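Long-range contacts in cell wall surface anchor protein (PDB 4Z1P), which probably serves in adhesion as a cell-wall-linked surface protein of the antigen I/II family: residues L30-K35 with L141-K146; Q36-Y41 with L135-N140; F55-Q60 with Y116-K121; A107-V112 with A159-G164. All coordinates share one frame; numbering follows the deposited sequence.

Interaction 1 of 4, residues L30-K35 with L141-K146; sequences LDYVAK and LSFKVK
Tyr32 and Phe143 supply the two large knobs of this strand pair. They meet rim to rim, Tyr32 CE2 3.5 Å from Phe143 CD2, with ring planes at 69° and neither ring over the other's face. Phe143 CD2 lies in the plane of the tyrosine, so the phenylalanine comes to the tyrosine's edge. Both aromatics have CG anti to the carbonyl carbon (chi1 -64° and -73°), which places each CG beside its own backbone N. Smaller bumps follow on the same face, where Leu30 pushes the branch CD2 against CG2 of Val145, 3.6 Å away. The CB of Tyr32 rests against the carbonyl Leu141 O at 3.5 Å. On the reverse face the relief is shallow, with Asp31 OD1 tucked 3.2 Å from Ser142 CB. Between the faces, the pairs Leu30–Phe143 and Tyr32–Leu141 each close a ring of two backbone hydrogen bonds, and Ser142 CA adds a C-H···O contact of 3.1 Å to Leu30 O. The bulky face is filled from the facing sheet by Ile154, Asn156, Asp59 and Pro61. Two antiparallel sheets packed through such a face make a beta sandwich, consistent with the DE-variant immunoglobulin-like fold of antigen I/II C-terminal domains.

Interaction 2 of 4, residues Q36-Y41 with L135-N140; sequences QNFSQY and LDITYN
Gln36 and Ile137 form the antiparallel bridge at which strands 29-36 and 137-145 give way to loop, so this contact belongs to the end of a beta sandwich, where sheet pairing passes into side-chain hydrogen bonds to the backbone of a turn. Two backbone bonds, each 2.8 Å, join Gln36 N to Ile137 O and Ile137 N to Gln36 O. Beyond them the chain of residues 36-41 turns into a short 3-10 segment at 39-41, and Asp136 takes over from the strand. Its OD1 accepts two amides at once, Phe38 N at 2.8 Å and Ser39 N at 3.0 Å; the first comes from the anti side, somewhat out of the carboxylate plane, the second nearly along the C-O axis. This double grip fixes the carboxylate and the start of the turn together. The other oxygen, OD2, lies near Asn37 OD1, a pairing of acceptors that Lys35 probably eases: its NZ makes a salt bridge to Asp136 and a hydrogen bond to Asn37, whose ND2 is held by Pro6 O. Beside the turn, the edge of the Phe38 ring receives Leu135 O in its plane, and CE2 touches Ile137 CG1 at 3.7 Å. Gln36 runs extended, CG anti to the backbone N (chi1 176°), which carries its amide across to Tyr139. That phenol donates to Gln36 OE1 over 2.7 Å, from 40° above the carbonyl plane. A water also donates to Asp136 OD2 at 2.6 Å and bonds to Ser39 OG.

Interaction 3 of 4, residues F55-Q60 with Y116-K121; sequences FAFVDQ and YMWTAK
Phe57 and Trp118 occupy the apolar centre, a hydrogen-bonded antiparallel pair: Trp118 CE3 comes to the edge of the Phe57 ring, near its plane, 4.1 Å from Phe57 CD2, the side chains crossing at a slant. Different first torsions bring this about. Phe57 has CG anti to the backbone N (chi1 -169°), whereas in Trp118 CG is anti to the carbonyl carbon (chi1 -71°), and the indole is thereby laid along the neighbouring strand until CZ3 comes to 4.0 Å from Asp59 CB. On the other face of the sheet the packing is built from smaller parts. Val58 CG2 rests 3.9 Å from Met117 CG, and the thioether, bent at its last torsion, leads off from the pair. Further along, Ala56 CB meets Thr119 CG2 at 3.9 Å. Outward from these groups the backbone is ruled by five hydrogen bonds; the one from Tyr116 N to Asp59 O, 3.0 Å, is almost straight at 179°. At the other end Ala120 N reaches Phe55 O, and a water donates to both Phe55 O (3.1 Å) and Trp118 O (2.9 Å), stitching two carbonyls together. Asp59, on the same face as the aromatics, brings the polar edge: its OD2 accepts a hydrogen bond from Asn156 ND2. Within the five-stranded sheet, strand 85-90 lies beyond 115-120 and strand 153-162 beyond 55-61. The aromatic face looks into the sandwich, where Phe57 stacks on Tyr139 of strand 137-145 and Trp118 packs against Leu68, Val70 and Ile73 of strand 65-75.

Interaction 4 of 4, residues A107-V112 with A159-G164; sequences AGISPV and AQIDFG
Ala107, at the C-terminal end of the helix that begins at residue 98, sets its methyl into the bend that ends strand 153-162. CB lies 3.4 Å from Gly164 O and 3.8 Å from Ile161 CG2, one carbon thus meeting both the turn's carbonyl and the last apolar side chain of the strand's outer face. Gly108 then breaks the helix with a positive phi of 84°, completing a Schellman motif. This is a helix end laid on the outer face of a beta sandwich, in keeping with an immunoglobulin-like domain carrying helices between its strands; the inner face of the same strand is marked by Gln160, which turns toward the facing sheet. Ile109 follows as a wedge. Its CG1, anti to the carbonyl carbon (chi1 -58°), comes 4.0 Å from Ile161 CG1, the two side chains lying alongside and pointing opposite ways. Its CD1 goes on to Ala159 CB at 4.1 Å, and so the side chain spans two outward-facing residues of the strand, with Thr168 of strand 165-177 touching it too. Ile161 is covered in addition by Ile104 of the helix, which also touches Pro111, and from there Pro111 and Val112 pass over Gln60 of strand 55-61.

All four contacts hold one sandwich domain together, at different depths. Interactions 1 and 2 share strands 29-36 and 137-145, the first buried in the sheet, toward the other end of the pairing, the second partly exposed at the end, where carboxylate, amide and water chemistry replaces apolar packing. Interaction 3 lies in the facing sheet and meets both across the interior: Ala34 touches Phe57, and Gln36 and Tyr139 close over it. Interaction 4 shares that sheet, since Val58 N and Ala159 O are probably hydrogen-bonded, but it is mostly apolar between its segments, without hydrogen bonds, and sits on the outer face. The turn of interaction 2 reaches the same strand, Asn37 N to Gln160 OE1 and Tyr41 OH to Asp162 OD2.

Interaction 1 of 4, residues L30-K35 with L141-K146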
loop_
_atom_site.group_PDB
_atom_site.type_symbol
_atom_site.label_atom_id
_atom_site.label_comp_id
_atom_site.label_asym_id
_atom_site.label_seq_id
_atom_site.Cartn_x
_atom_site.Cartn_y
_atom_site.Cartn_z
ATOM N N LEU A 30 5.346 3.242 1.026
ATOM C CA LEU A 30 5.679 2.724 2.322
ATOM C C LEU A 30 6.645 3.681 3.011
ATOM O O LEU A 30 7.789 3.853 2.547
ATOM C CB LEU A 30 6.265 1.326 2.236
ATOM C CG LEU A 30 5.335 0.154 1.945
ATOM C CD1 LEU A 30 4.391 -0.107 3.098
ATOM C CD2 LEU A 30 4.539 0.400 0.672
ATOM N N ASP A 31 6.197 4.271 4.132
ATOM C CA ASP A 31 6.951 5.293 4.847
ATOM C C ASP A 31 7.520 4.669 6.088
ATOM O O ASP A 31 6.811 4.464 7.077
ATOM C CB ASP A 31 6.063 6.476 5.158
ATOM C CG ASP A 31 5.576 7.132 3.853
ATOM O OD1 ASP A 31 6.448 7.515 3.030
ATOM O OD2 ASP A 31 4.348 7.222 3.617
ATOM N N TYR A 32 8.813 4.417 6.014
ATOM C CA TYR A 32 9.494 3.724 7.086
ATOM C C TYR A 32 10.370 4.667 7.894
ATOM O O TYR A 32 10.974 5.642 7.337
ATOM C CB TYR A 32 10.379 2.667 6.500
ATOM C CG TYR A 32 9.740 1.542 5.759
ATOM C CD1 TYR A 32 8.814 0.695 6.377
ATOM C CD2 TYR A 32 10.189 1.176 4.533
ATOM C CE1 TYR A 32 8.275 -0.409 5.699
ATOM C CE2 TYR A 32 9.725 0.044 3.883
ATOM C CZ TYR A 32 8.715 -0.721 4.466
ATOM O OH TYR A 32 8.183 -1.780 3.773
ATOM N N VAL A 33 10.509 4.318 9.173
ATOM C CA VAL A 33 11.367 5.017 10.054
ATOM C C VAL A 33 12.267 4.012 10.716
ATOM O O VAL A 33 11.815 3.111 11.438
ATOM C CB VAL A 33 10.643 5.859 11.122
ATOM C CG1 VAL A 33 11.662 6.582 12.001
ATOM C CG2 VAL A 33 9.645 6.771 10.513
ATOM N N ALA A 34 13.544 4.130 10.435
ATOM C CA ALA A 34 14.490 3.191 10.896
ATOM C C ALA A 34 15.457 3.844 11.776
ATOM O O ALA A 34 15.920 4.980 11.478
ATOM C CB ALA A 34 15.213 2.557 9.769
ATOM N N LYS A 35 15.841 3.120 12.821
ATOM C CA LYS A 35 16.799 3.632 13.793
ATOM C C LYS A 35 18.035 2.814 13.989
ATOM O O LYS A 35 17.974 1.620 14.273
ATOM C CB LYS A 35 16.163 3.801 15.155
ATOM C CG LYS A 35 15.419 5.087 15.306
ATOM C CD LYS A 35 15.083 5.352 16.759
ATOM C CE LYS A 35 16.283 5.880 17.511
ATOM N NZ LYS A 35 16.177 5.376 18.907
ATOM N N LEU A 141 12.773 6.651 5.381
ATOM C CA LEU A 141 12.916 5.985 4.070
ATOM C C LEU A 141 11.550 5.719 3.453
ATOM O O LEU A 141 10.703 5.152 4.063
ATOM C CB LEU A 141 13.634 4.698 4.216
ATOM C CG LEU A 141 15.042 4.745 4.815
ATOM C CD1 LEU A 141 15.512 3.309 5.081
ATOM C CD2 LEU A 141 16.027 5.527 3.941
ATOM N N SER A 142 11.356 6.025 2.196
ATOM C CA SER A 142 10.088 5.738 1.585
ATOM C C SER A 142 10.234 4.990 0.234
ATOM O O SER A 142 11.107 5.279 -0.604
ATOM C CB SER A 142 9.228 7.017 1.456
ATOM O OG SER A 142 9.406 7.564 0.195
ATOM N N PHE A 143 9.373 4.016 0.052
ATOM C CA PHE A 143 9.435 3.076 -1.108
ATOM C C PHE A 143 8.098 3.033 -1.770
ATOM O O PHE A 143 7.064 3.110 -1.087
ATOM C CB PHE A 143 9.702 1.627 -0.663
ATOM C CG PHE A 143 11.113 1.331 -0.194
ATOM C CD1 PHE A 143 12.105 0.881 -1.087
ATOM C CD2 PHE A 143 11.456 1.431 1.156
ATOM C CE1 PHE A 143 13.368 0.519 -0.602
ATOM C CE2 PHE A 143 12.722 1.107 1.607
ATOM C CZ PHE A 143 13.664 0.616 0.754
ATOM N N LYS A 144 8.119 2.916 -3.085
ATOM C CA LYS A 144 6.960 2.513 -3.848
ATOM C C LYS A 144 6.958 1.017 -3.955
ATOM O O LYS A 144 7.981 0.357 -3.708
ATOM C CB LYS A 144 6.974 3.081 -5.232
ATOM C CG LYS A 144 7.125 4.553 -5.365
ATOM C CD LYS A 144 5.976 5.310 -4.774
ATOM C CE LYS A 144 6.191 6.815 -4.964
ATOM N NZ LYS A 144 5.478 7.648 -3.934
ATOM N N VAL A 145 5.832 0.462 -4.386
ATOM C CA VAL A 145 5.695 -0.996 -4.509
ATOM C C VAL A 145 5.834 -1.290 -5.997
ATOM O O VAL A 145 5.349 -0.521 -6.834
ATOM C CB VAL A 145 4.291 -1.484 -4.035
ATOM C CG1 VAL A 145 4.151 -2.972 -4.188
ATOM C CG2 VAL A 145 4.065 -1.087 -2.588
ATOM N N LYS A 146 6.459 -2.408 -6.323
ATOM C CA LYS A 146 6.681 -2.753 -7.730
ATOM C C LYS A 146 5.336 -3.083 -8.357
ATOM O O LYS A 146 4.552 -3.778 -7.769
ATOM C CB LYS A 146 7.621 -3.917 -7.909
ATOM C CG LYS A 146 9.099 -3.561 -7.759
ATOM C CD LYS A 146 9.930 -4.822 -7.929
ATOM C CE LYS A 146 11.441 -4.551 -7.967
ATOM N NZ LYS A 146 12.091 -5.589 -7.119
#

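Interaction 2 of 4, residues Q36-Y41 with L135-N140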
loop_
_atom_site.group_PDB
_atom_site.type_symbol
_atom_site.label_atom_id
_atom_site.label_comp_id
_atom_site.label_asym_id
_atom_site.label_seq_id
_atom_site.Cartn_x
_atom_site.Cartn_y
_atom_site.Cartn_z
ATOM N N GLN A 36 19.145 3.518 13.919
ATOM C CA GLN A 36 20.498 3.010 14.083
ATOM C C GLN A 36 20.876 3.490 15.472
ATOM O O GLN A 36 21.024 4.744 15.726
ATOM C CB GLN A 36 21.414 3.648 13.025
ATOM C CG GLN A 36 22.891 3.274 13.138
ATOM C CD GLN A 36 23.690 3.856 11.975
ATOM O OE1 GLN A 36 23.303 4.863 11.390
ATOM N NE2 GLN A 36 24.780 3.209 11.628
ATOM N N ASN A 37 20.924 2.542 16.423
ATOM C CA ASN A 37 21.108 2.889 17.845
ATOM C C ASN A 37 22.544 2.960 18.286
ATOM O O ASN A 37 23.313 2.037 18.091
ATOM C CB ASN A 37 20.324 1.903 18.714
ATOM C CG ASN A 37 18.858 2.151 18.637
ATOM O OD1 ASN A 37 18.394 3.276 18.789
ATOM N ND2 ASN A 37 18.138 1.184 18.277
ATOM N N PHE A 38 22.912 4.108 18.865
ATOM C CA PHE A 38 24.245 4.308 19.425
ATOM C C PHE A 38 24.226 4.696 20.916
ATOM O O PHE A 38 25.296 4.842 21.476
ATOM C CB PHE A 38 25.085 5.387 18.643
ATOM C CG PHE A 38 25.420 5.011 17.244
ATOM C CD1 PHE A 38 25.976 3.815 16.985
ATOM C CD2 PHE A 38 25.168 5.905 16.149
ATOM C CE1 PHE A 38 26.284 3.412 15.721
ATOM C CE2 PHE A 38 25.517 5.520 14.883
ATOM C CZ PHE A 38 26.069 4.299 14.657
ATOM N N SER A 39 23.069 4.884 21.518
ATOM C CA SER A 39 23.002 5.406 22.918
ATOM C C SER A 39 23.724 4.502 23.905
ATOM O O SER A 39 24.335 4.978 24.885
ATOM C CB SER A 39 21.571 5.616 23.362
ATOM O OG SER A 39 20.875 4.418 23.321
ATOM N N GLN A 40 23.828 3.237 23.516
ATOM C CA GLN A 40 24.536 2.198 24.306
ATOM C C GLN A 40 26.042 2.385 24.388
ATOM O O GLN A 40 26.733 1.841 25.287
ATOM C CB GLN A 40 24.069 0.796 23.839
ATOM C CG GLN A 40 24.627 0.269 22.503
ATOM C CD GLN A 40 23.792 0.679 21.304
ATOM O OE1 GLN A 40 22.989 1.622 21.380
ATOM N NE2 GLN A 40 23.954 -0.061 20.181
ATOM N N TYR A 41 26.603 3.175 23.461
ATOM C CA TYR A 41 27.990 3.394 23.448
ATOM C C TYR A 41 28.431 4.699 24.107
ATOM O O TYR A 41 29.636 5.042 24.087
ATOM C CB TYR A 41 28.477 3.395 21.982
ATOM C CG TYR A 41 28.166 2.125 21.269
ATOM C CD1 TYR A 41 28.691 0.895 21.714
ATOM C CD2 TYR A 41 27.340 2.090 20.129
ATOM C CE1 TYR A 41 28.392 -0.292 21.029
ATOM C CE2 TYR A 41 27.035 0.872 19.467
ATOM C CZ TYR A 41 27.545 -0.322 19.931
ATOM O OH TYR A 41 27.269 -1.524 19.260
ATOM N N LEU A 135 24.481 9.213 20.152
ATOM C CA LEU A 135 23.433 9.876 19.373
ATOM C C LEU A 135 22.918 8.923 18.290
ATOM O O LEU A 135 23.592 8.643 17.313
ATOM C CB LEU A 135 23.913 11.197 18.693
ATOM C CG LEU A 135 24.402 12.261 19.698
ATOM C CD1 LEU A 135 25.209 13.418 19.106
ATOM C CD2 LEU A 135 23.231 12.762 20.537
ATOM N N ASP A 136 21.709 8.447 18.483
ATOM C CA ASP A 136 21.083 7.497 17.568
ATOM C C ASP A 136 20.764 8.225 16.196
ATOM O O ASP A 136 20.497 9.443 16.168
ATOM C CB ASP A 136 19.765 7.124 18.089
ATOM C CG ASP A 136 19.829 6.335 19.463
ATOM O OD1 ASP A 136 20.864 5.808 19.783
ATOM O OD2 ASP A 136 18.783 6.295 20.130
ATOM N N ILE A 137 20.779 7.470 15.122
ATOM C CA ILE A 137 20.546 8.049 13.782
ATOM C C ILE A 137 19.202 7.514 13.276
ATOM O O ILE A 137 18.970 6.286 13.331
ATOM C CB ILE A 137 21.659 7.588 12.809
ATOM C CG1 ILE A 137 23.075 7.878 13.338
ATOM C CG2 ILE A 137 21.488 8.181 11.439
ATOM C CD1 ILE A 137 23.341 9.268 13.874
ATOM N N THR A 138 18.336 8.380 12.764
ATOM C CA THR A 138 17.065 7.993 12.239
ATOM C C THR A 138 17.014 8.150 10.725
ATOM O O THR A 138 17.345 9.253 10.173
ATOM C CB THR A 138 15.951 8.773 12.872
ATOM O OG1 THR A 138 15.928 8.510 14.285
ATOM C CG2 THR A 138 14.639 8.350 12.279
ATOM N N TYR A 139 16.684 7.057 10.042
ATOM C CA TYR A 139 16.558 7.086 8.587
ATOM C C TYR A 139 15.107 7.147 8.247
ATOM O O TYR A 139 14.338 6.248 8.661
ATOM C CB TYR A 139 17.232 5.863 7.976
ATOM C CG TYR A 139 18.692 5.736 8.201
ATOM C CD1 TYR A 139 19.216 5.507 9.470
ATOM C CD2 TYR A 139 19.554 5.749 7.155
ATOM C CE1 TYR A 139 20.557 5.270 9.680
ATOM C CE2 TYR A 139 20.913 5.601 7.324
ATOM C CZ TYR A 139 21.444 5.361 8.564
ATOM O OH TYR A 139 22.788 5.219 8.759
ATOM N N ASN A 140 14.672 8.217 7.557
ATOM C CA ASN A 140 13.310 8.251 7.046
ATOM C C ASN A 140 13.352 7.804 5.612
ATOM O O ASN A 140 13.874 8.503 4.719
ATOM C CB ASN A 140 12.620 9.618 7.173
ATOM C CG ASN A 140 11.890 9.798 8.500
ATOM O OD1 ASN A 140 10.654 9.657 8.588
ATOM N ND2 ASN A 140 12.632 10.101 9.521
HETATM O O HOH W 1 18.798 4.373 21.818
#

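Interaction 3 of 4, residues F55-Q60 with Y116-K121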
loop_
_atom_site.group_PDB
_atom_site.type_symbol
_atom_site.label_atom_id
_atom_site.label_comp_id
_atom_site.label_asym_id
_atom_site.label_seq_id
_atom_site.Cartn_x
_atom_site.Cartn_y
_atom_site.Cartn_z
ATOM N N PHE A 55 31.062 1.924 10.928
ATOM C CA PHE A 55 29.673 1.898 11.336
ATOM C C PHE A 55 28.906 1.787 10.051
ATOM O O PHE A 55 28.995 2.705 9.174
ATOM C CB PHE A 55 29.280 3.165 12.126
ATOM C CG PHE A 55 30.195 3.406 13.278
ATOM C CD1 PHE A 55 30.092 2.637 14.429
ATOM C CD2 PHE A 55 31.265 4.220 13.127
ATOM C CE1 PHE A 55 31.045 2.775 15.446
ATOM C CE2 PHE A 55 32.216 4.413 14.139
ATOM C CZ PHE A 55 32.134 3.654 15.315
ATOM N N ALA A 56 28.172 0.675 9.943
ATOM C CA ALA A 56 27.349 0.428 8.761
ATOM C C ALA A 56 25.935 0.199 9.141
ATOM O O ALA A 56 25.683 -0.354 10.220
ATOM C CB ALA A 56 27.824 -0.789 8.039
ATOM N N PHE A 57 25.001 0.696 8.314
ATOM C CA PHE A 57 23.582 0.472 8.490
ATOM C C PHE A 57 23.040 -0.146 7.216
ATOM O O PHE A 57 23.302 0.366 6.104
ATOM C CB PHE A 57 22.858 1.821 8.693
ATOM C CG PHE A 57 21.436 1.667 9.151
ATOM C CD1 PHE A 57 21.189 1.139 10.416
ATOM C CD2 PHE A 57 20.350 1.970 8.315
ATOM C CE1 PHE A 57 19.925 0.954 10.874
ATOM C CE2 PHE A 57 19.053 1.737 8.755
ATOM C CZ PHE A 57 18.857 1.246 10.041
ATOM N N VAL A 58 22.272 -1.225 7.361
ATOM C CA VAL A 58 21.747 -1.944 6.252
ATOM C C VAL A 58 20.280 -1.929 6.254
ATOM O O VAL A 58 19.681 -2.334 7.253
ATOM C CB VAL A 58 22.223 -3.468 6.241
ATOM C CG1 VAL A 58 21.518 -4.253 5.127
ATOM C CG2 VAL A 58 23.740 -3.511 6.092
ATOM N N ASP A 59 19.658 -1.564 5.127
ATOM C CA ASP A 59 18.216 -1.790 4.946
ATOM C C ASP A 59 17.957 -2.839 3.835
ATOM O O ASP A 59 18.468 -2.700 2.706
ATOM C CB ASP A 59 17.490 -0.514 4.589
ATOM C CG ASP A 59 15.979 -0.711 4.529
ATOM O OD1 ASP A 59 15.437 -1.473 3.650
ATOM O OD2 ASP A 59 15.311 -0.126 5.369
ATOM N N GLN A 60 17.244 -3.916 4.172
ATOM C CA GLN A 60 16.989 -4.966 3.217
ATOM C C GLN A 60 15.491 -5.109 3.026
ATOM O O GLN A 60 14.800 -5.710 3.861
ATOM C CB GLN A 60 17.682 -6.241 3.695
ATOM C CG GLN A 60 17.244 -7.627 3.196
ATOM C CD GLN A 60 17.665 -7.905 1.842
ATOM O OE1 GLN A 60 18.483 -8.772 1.617
ATOM N NE2 GLN A 60 17.085 -7.181 0.872
ATOM N N TYR A 116 20.392 -1.892 0.580
ATOM C CA TYR A 116 21.004 -0.590 0.694
ATOM C C TYR A 116 21.822 -0.551 1.964
ATOM O O TYR A 116 21.479 -1.211 2.946
ATOM C CB TYR A 116 19.926 0.497 0.786
ATOM C CG TYR A 116 18.988 0.499 -0.352
ATOM C CD1 TYR A 116 17.953 -0.380 -0.418
ATOM C CD2 TYR A 116 19.158 1.429 -1.435
ATOM C CE1 TYR A 116 17.069 -0.350 -1.505
ATOM C CE2 TYR A 116 18.286 1.460 -2.493
ATOM C CZ TYR A 116 17.246 0.599 -2.518
ATOM O OH TYR A 116 16.413 0.604 -3.582
ATOM N N MET A 117 22.971 0.111 1.904
ATOM C CA MET A 117 23.809 0.218 3.026
ATOM C C MET A 117 24.450 1.580 3.137
ATOM O O MET A 117 24.819 2.171 2.102
ATOM C CB MET A 117 24.891 -0.879 2.994
ATOM C CG MET A 117 25.826 -0.892 4.169
ATOM S SD MET A 117 26.981 -2.285 4.101
ATOM C CE MET A 117 27.933 -1.908 2.711
ATOM N N TRP A 118 24.511 2.104 4.339
ATOM C CA TRP A 118 25.109 3.434 4.585
ATOM C C TRP A 118 26.245 3.207 5.524
ATOM O O TRP A 118 26.055 2.577 6.575
ATOM C CB TRP A 118 24.076 4.381 5.239
ATOM C CG TRP A 118 22.985 4.825 4.357
ATOM C CD1 TRP A 118 22.960 5.990 3.591
ATOM C CD2 TRP A 118 21.789 4.141 4.055
ATOM N NE1 TRP A 118 21.811 6.058 2.892
ATOM C CE2 TRP A 118 21.076 4.927 3.123
ATOM C CE3 TRP A 118 21.256 2.932 4.461
ATOM C CZ2 TRP A 118 19.838 4.567 2.642
ATOM C CZ3 TRP A 118 20.009 2.588 4.031
ATOM C CH2 TRP A 118 19.329 3.379 3.082
ATOM N N THR A 119 27.427 3.631 5.162
ATOM C CA THR A 119 28.628 3.522 5.948
ATOM C C THR A 119 29.249 4.861 6.274
ATOM O O THR A 119 29.210 5.862 5.423
ATOM C CB THR A 119 29.689 2.708 5.149
ATOM O OG1 THR A 119 29.805 3.240 3.865
ATOM C CG2 THR A 119 29.292 1.264 5.044
ATOM N N ALA A 120 29.804 4.985 7.474
ATOM C CA ALA A 120 30.470 6.170 7.842
ATOM C C ALA A 120 31.699 6.425 6.999
ATOM O O ALA A 120 32.589 5.607 6.927
ATOM C CB ALA A 120 30.796 6.223 9.326
ATOM N N LYS A 121 31.771 7.594 6.377
ATOM C CA LYS A 121 32.880 7.899 5.439
ATOM C C LYS A 121 34.149 8.111 6.243
ATOM O O LYS A 121 35.235 7.717 5.817
ATOM C CB LYS A 121 32.562 9.184 4.608
ATOM C CG LYS A 121 31.409 9.087 3.653
ATOM C CD LYS A 121 31.211 10.441 2.872
ATOM C CE LYS A 121 30.093 10.320 1.886
ATOM N NZ LYS A 121 29.617 11.633 1.317
HETATM O O HOH W 2 26.163 4.058 9.077
#

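Interaction 4 of 4, residues A107-V112 with A159-G164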
loop_
_atom_site.group_PDB
_atom_site.type_symbol
_atom_site.label_atom_id
_atom_site.label_comp_id
_atom_site.label_asym_id
_atom_site.label_seq_id
_atom_site.Cartn_x
_atom_site.Cartn_y
_atom_site.Cartn_z
ATOM N N ALA A 107 30.562 -9.996 10.688
ATOM C CA ALA A 107 29.570 -9.466 11.615
ATOM C C ALA A 107 28.387 -10.370 11.735
ATOM O O ALA A 107 27.493 -10.112 12.519
ATOM C CB ALA A 107 29.106 -8.052 11.223
ATOM N N GLY A 108 28.324 -11.394 10.922
ATOM C CA GLY A 108 27.201 -12.303 10.975
ATOM C C GLY A 108 25.995 -11.837 10.189
ATOM O O GLY A 108 24.906 -12.311 10.430
ATOM N N ILE A 109 26.165 -10.875 9.301
ATOM C CA ILE A 109 25.070 -10.301 8.529
ATOM C C ILE A 109 25.137 -10.833 7.081
ATOM O O ILE A 109 26.090 -10.564 6.356
ATOM C CB ILE A 109 25.206 -8.782 8.480
ATOM C CG1 ILE A 109 25.233 -8.180 9.872
ATOM C CG2 ILE A 109 24.073 -8.122 7.720
ATOM C CD1 ILE A 109 24.072 -8.651 10.736
ATOM N N SER A 110 24.086 -11.492 6.652
ATOM C CA SER A 110 24.050 -12.159 5.357
ATOM C C SER A 110 22.729 -11.863 4.650
ATOM O O SER A 110 21.785 -12.628 4.718
ATOM C CB SER A 110 24.226 -13.689 5.535
ATOM O OG SER A 110 24.237 -14.343 4.253
ATOM N N PRO A 111 22.643 -10.697 3.987
ATOM C CA PRO A 111 21.438 -10.252 3.337
ATOM C C PRO A 111 21.148 -11.149 2.184
ATOM O O PRO A 111 22.064 -11.605 1.522
ATOM C CB PRO A 111 21.792 -8.802 2.899
ATOM C CG PRO A 111 22.999 -8.475 3.728
ATOM C CD PRO A 111 23.744 -9.722 3.867
ATOM N N VAL A 112 19.867 -11.419 1.927
ATOM C CA VAL A 112 19.540 -12.455 0.958
ATOM C C VAL A 112 19.614 -11.927 -0.454
ATOM O O VAL A 112 19.885 -12.706 -1.383
ATOM C CB VAL A 112 18.158 -13.060 1.224
ATOM C CG1 VAL A 112 17.022 -12.124 0.886
ATOM C CG2 VAL A 112 18.015 -14.406 0.495
ATOM N N ALA A 159 19.647 -3.915 9.765
ATOM C CA ALA A 159 20.755 -4.449 10.554
ATOM C C ALA A 159 21.810 -3.350 10.705
ATOM O O ALA A 159 21.814 -2.354 9.907
ATOM C CB ALA A 159 21.372 -5.672 9.879
ATOM N N GLN A 160 22.626 -3.452 11.744
ATOM C CA GLN A 160 23.690 -2.511 11.956
ATOM C C GLN A 160 24.921 -3.216 12.292
ATOM O O GLN A 160 24.893 -4.341 12.939
ATOM C CB GLN A 160 23.329 -1.348 12.899
ATOM C CG GLN A 160 23.256 -1.533 14.321
ATOM C CD GLN A 160 22.806 -0.251 15.074
ATOM O OE1 GLN A 160 21.630 0.031 15.190
ATOM N NE2 GLN A 160 23.738 0.457 15.604
ATOM N N ILE A 161 26.016 -2.603 11.927
ATOM C CA ILE A 161 27.338 -3.170 12.244
ATOM C C ILE A 161 28.141 -2.093 12.883
ATOM O O ILE A 161 28.378 -1.017 12.246
ATOM C CB ILE A 161 28.038 -3.722 11.019
ATOM C CG1 ILE A 161 27.155 -4.709 10.357
ATOM C CG2 ILE A 161 29.404 -4.308 11.402
ATOM C CD1 ILE A 161 27.703 -5.124 9.004
ATOM N N ASP A 162 28.439 -2.293 14.161
ATOM C CA ASP A 162 29.128 -1.316 14.978
ATOM C C ASP A 162 30.478 -1.910 15.315
ATOM O O ASP A 162 30.549 -2.964 15.973
ATOM C CB ASP A 162 28.390 -1.079 16.295
ATOM C CG ASP A 162 26.944 -0.752 16.133
ATOM O OD1 ASP A 162 26.570 -0.082 15.102
ATOM O OD2 ASP A 162 26.158 -1.190 17.003
ATOM N N PHE A 163 31.549 -1.237 14.958
ATOM C CA PHE A 163 32.922 -1.713 15.245
ATOM C C PHE A 163 33.133 -3.175 14.796
ATOM O O PHE A 163 33.815 -3.989 15.500
ATOM C CB PHE A 163 33.247 -1.609 16.781
ATOM C CG PHE A 163 32.797 -0.362 17.500
ATOM C CD1 PHE A 163 33.590 0.787 17.497
ATOM C CD2 PHE A 163 31.622 -0.325 18.208
ATOM C CE1 PHE A 163 33.234 1.914 18.181
ATOM C CE2 PHE A 163 31.251 0.790 18.913
ATOM C CZ PHE A 163 32.070 1.917 18.907
ATOM N N GLY A 164 32.457 -3.572 13.713
ATOM C CA GLY A 164 32.563 -4.943 13.204
ATOM C C GLY A 164 31.617 -5.981 13.845
ATOM O O GLY A 164 31.583 -7.132 13.425
#